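PDB 2JEN: endo-beta-1,4-glucanase from Bacillus licheniformis, which hydrolyses internal beta-1,4-glucosidic bonds in the glucan backbone of xyloglucan and cellulose-type polysaccharides of the plant cell wall. Local coordinates for residues M157-L160 with N164-P167. The protein carries 1 engineered substitution. Residues are numbered along the deposited sequence; the frame is centred on the assembly and turned at random.
Sequences MIWL and NAGP. With GLC (alpha-D-glucopyranose), chain C; XYS (alpha-D-xylopyranose), chain B; GLC (alpha-D-glucopyranose), chain D; GLC (alpha-D-glucopyranose), chain E.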
loop_
_atom_site.group_PDB
_atom_site.type_symbol
_atom_site.label_atom_id
_atom_site.label_comp_id
_atom_site.label_asym_id
_atom_site.label_seq_id
_atom_site.Cartn_x
_atom_site.Cartn_y
_atom_site.Cartn_z
ATOM N N MET A 157 32.149 -3.239 -14.822
ATOM C CA MET A 157 30.836 -3.831 -14.905
ATOM C C MET A 157 30.877 -5.070 -15.787
ATOM O O MET A 157 31.546 -5.091 -16.833
ATOM C CB MET A 157 29.842 -2.857 -15.505
ATOM C CG MET A 157 29.781 -1.549 -14.810
ATOM S SD MET A 157 28.294 -0.652 -15.244
ATOM C CE MET A 157 27.073 -1.461 -14.189
ATOM N N ILE A 158 30.159 -6.101 -15.400
ATOM C CA ILE A 158 30.069 -7.344 -16.154
ATOM C C ILE A 158 28.606 -7.657 -16.305
ATOM O O ILE A 158 27.961 -8.113 -15.342
ATOM C CB ILE A 158 30.871 -8.491 -15.513
ATOM C CG1 ILE A 158 32.321 -8.090 -15.222
ATOM C CG2 ILE A 158 30.773 -9.745 -16.405
ATOM C CD1 ILE A 158 33.136 -9.100 -14.492
ATOM N N TRP A 159 28.066 -7.409 -17.481
ATOM C CA TRP A 159 26.644 -7.545 -17.741
ATOM C C TRP A 159 26.316 -8.950 -18.251
ATOM O O TRP A 159 26.779 -9.366 -19.322
ATOM C CB TRP A 159 26.114 -6.542 -18.771
ATOM C CG TRP A 159 26.289 -5.084 -18.477
ATOM C CD1 TRP A 159 27.255 -4.465 -17.729
ATOM C CD2 TRP A 159 25.492 -4.048 -19.042
ATOM N NE1 TRP A 159 27.069 -3.098 -17.764
ATOM C CE2 TRP A 159 25.998 -2.824 -18.575
ATOM C CE3 TRP A 159 24.403 -4.040 -19.893
ATOM C CZ2 TRP A 159 25.444 -1.596 -18.937
ATOM C CZ3 TRP A 159 23.841 -2.804 -20.246
ATOM C CH2 TRP A 159 24.389 -1.608 -19.771
ATOM N N LEU A 160 25.518 -9.675 -17.479
ATOM C CA LEU A 160 25.005 -10.978 -17.865
ATOM C C LEU A 160 23.695 -10.874 -18.610
ATOM O O LEU A 160 23.297 -11.817 -19.288
ATOM C CB LEU A 160 24.855 -11.859 -16.642
ATOM C CG LEU A 160 26.106 -12.141 -15.832
ATOM C CD1 LEU A 160 25.826 -13.118 -14.681
ATOM C CD2 LEU A 160 27.304 -12.612 -16.684
ATOM N N ASN A 164 17.522 -3.937 -23.781
ATOM C CA ASN A 164 17.244 -2.645 -24.398
ATOM C C ASN A 164 18.160 -1.528 -23.941
ATOM O O ASN A 164 17.901 -0.359 -24.239
ATOM C CB ASN A 164 15.773 -2.231 -24.268
ATOM C CG ASN A 164 14.829 -3.251 -24.834
ATOM O OD1 ASN A 164 14.990 -3.672 -25.985
ATOM N ND2 ASN A 164 13.829 -3.653 -24.050
ATOM N N ALA A 165 19.223 -1.875 -23.229
ATOM C CA ALA A 165 20.112 -0.861 -22.678
ATOM C C ALA A 165 21.434 -0.800 -23.407
ATOM O O ALA A 165 21.639 -1.465 -24.438
ATOM C CB ALA A 165 20.345 -1.070 -21.131
ATOM N N GLY A 166 22.315 0.039 -22.893
ATOM C CA GLY A 166 23.669 0.132 -23.403
ATOM C C GLY A 166 24.535 0.841 -22.390
ATOM O O GLY A 166 24.032 1.572 -21.543
ATOM N N PRO A 167 25.839 0.593 -22.429
ATOM C CA PRO A 167 26.735 1.028 -21.411
ATOM C C PRO A 167 27.290 2.427 -21.608
ATOM O O PRO A 167 27.078 3.066 -22.664
ATOM C CB PRO A 167 27.853 -0.011 -21.495
ATOM C CG PRO A 167 27.941 -0.262 -22.961
ATOM C CD PRO A 167 26.505 -0.305 -23.393
HETATM C C1 GLC C . 24.729 4.230 -18.605
HETATM C C2 GLC C . 25.155 2.810 -18.319
HETATM C C3 GLC C . 25.163 2.517 -16.838
HETATM C C4 GLC C . 25.884 3.601 -16.034
HETATM C C5 GLC C . 25.388 4.982 -16.497
HETATM C C6 GLC C . 26.181 6.092 -15.812
HETATM O O2 GLC C . 24.247 1.925 -18.939
HETATM O O3 GLC C . 25.812 1.288 -16.631
HETATM O O4 GLC C . 25.681 3.385 -14.638
HETATM O O5 GLC C . 25.587 5.113 -17.886
HETATM O O6 GLC C . 25.495 7.332 -15.994
HETATM C C1 XYS B . 21.259 3.305 -22.906
HETATM C C2 XYS B . 20.514 3.411 -24.212
HETATM C C3 XYS B . 19.093 3.867 -23.964
HETATM C C4 XYS B . 18.443 2.931 -22.961
HETATM C C5 XYS B . 19.318 2.889 -21.722
HETATM O O2 XYS B . 21.188 4.318 -25.095
HETATM O O3 XYS B . 18.353 3.908 -25.177
HETATM O O4 XYS B . 17.185 3.476 -22.590
HETATM O O5 XYS B . 20.634 2.427 -22.021
HETATM C C1 GLC D . 28.096 2.177 -13.143
HETATM C C2 GLC D . 28.313 3.600 -12.636
HETATM C C3 GLC D . 28.267 3.585 -11.131
HETATM C C4 GLC D . 26.886 3.108 -10.694
HETATM C C5 GLC D . 26.735 1.700 -11.284
HETATM C C6 GLC D . 25.483 0.947 -10.818
HETATM O O1 GLC D . 28.186 2.072 -14.536
HETATM O O2 GLC D . 29.557 4.180 -12.958
HETATM O O3 GLC D . 28.656 4.901 -10.734
HETATM O O4 GLC D . 26.815 3.008 -9.288
HETATM O O5 GLC D . 26.799 1.787 -12.700
HETATM O O6 GLC D . 24.305 1.685 -11.065
HETATM C C1 GLC E . 24.150 7.378 -22.875
HETATM C C2 GLC E . 25.189 7.743 -21.836
HETATM C C3 GLC E . 25.658 6.522 -21.047
HETATM C C4 GLC E . 24.461 5.719 -20.527
HETATM C C5 GLC E . 23.521 5.425 -21.682
HETATM C C6 GLC E . 22.251 4.698 -21.215
HETATM O O1 GLC E . 23.572 8.570 -23.381
HETATM O O2 GLC E . 26.331 8.269 -22.496
HETATM O O3 GLC E . 26.488 6.899 -19.972
HETATM O O4 GLC E . 24.899 4.467 -20.019
HETATM O O5 GLC E . 23.101 6.655 -22.258
HETATM O O6 GLC E . 21.378 4.602 -22.337
#
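The indole of W159 reaches from its strand to the loop 164-167 and meets it with the outer rim of its six-membered ring. W159 CZ3 touches A165 CB at 4.0 Å, near the ring plane and at its edge. W159 CH2 lies 3.6 Å from G166 C. P167 N and G166 C lie obliquely to the ring, and P167 CB packs 3.9 Å from W159 CZ2. CB of W159 points towards the loop, and with CG anti to the carbonyl carbon (chi1 -58°) the six-membered ring ends against it. No hydrogen bond joins the two segments; the indole packs on A165 CB, P167 CB and the G166-P167 peptide.

The backbone N and O of G166 bond to the sugars instead. O2 of the chain C glucose donates a hydrogen bond of 2.6 Å to G166 O. The same O2 lies in the indole plane, at the edge, 3.6 Å from W159 CH2. G166 N gives a weak, bent bond to O5 of the xylose, at 3.0 Å and 132°. M157, two residues back on the strand, puts SD 3.4 Å from O3 of the chain C glucose. M157 and W159 both touch E243, whose carboxylate is hydrogen-bonded to bound glucose.

Strand 154-163 and the loop after it thus form part of the glycan-binding cleft of a family 12 glycoside hydrolase, whose fold is a beta-jelly roll. The loop contacts both backbone glucose and a xylose, consistent with a xyloglucan substrate.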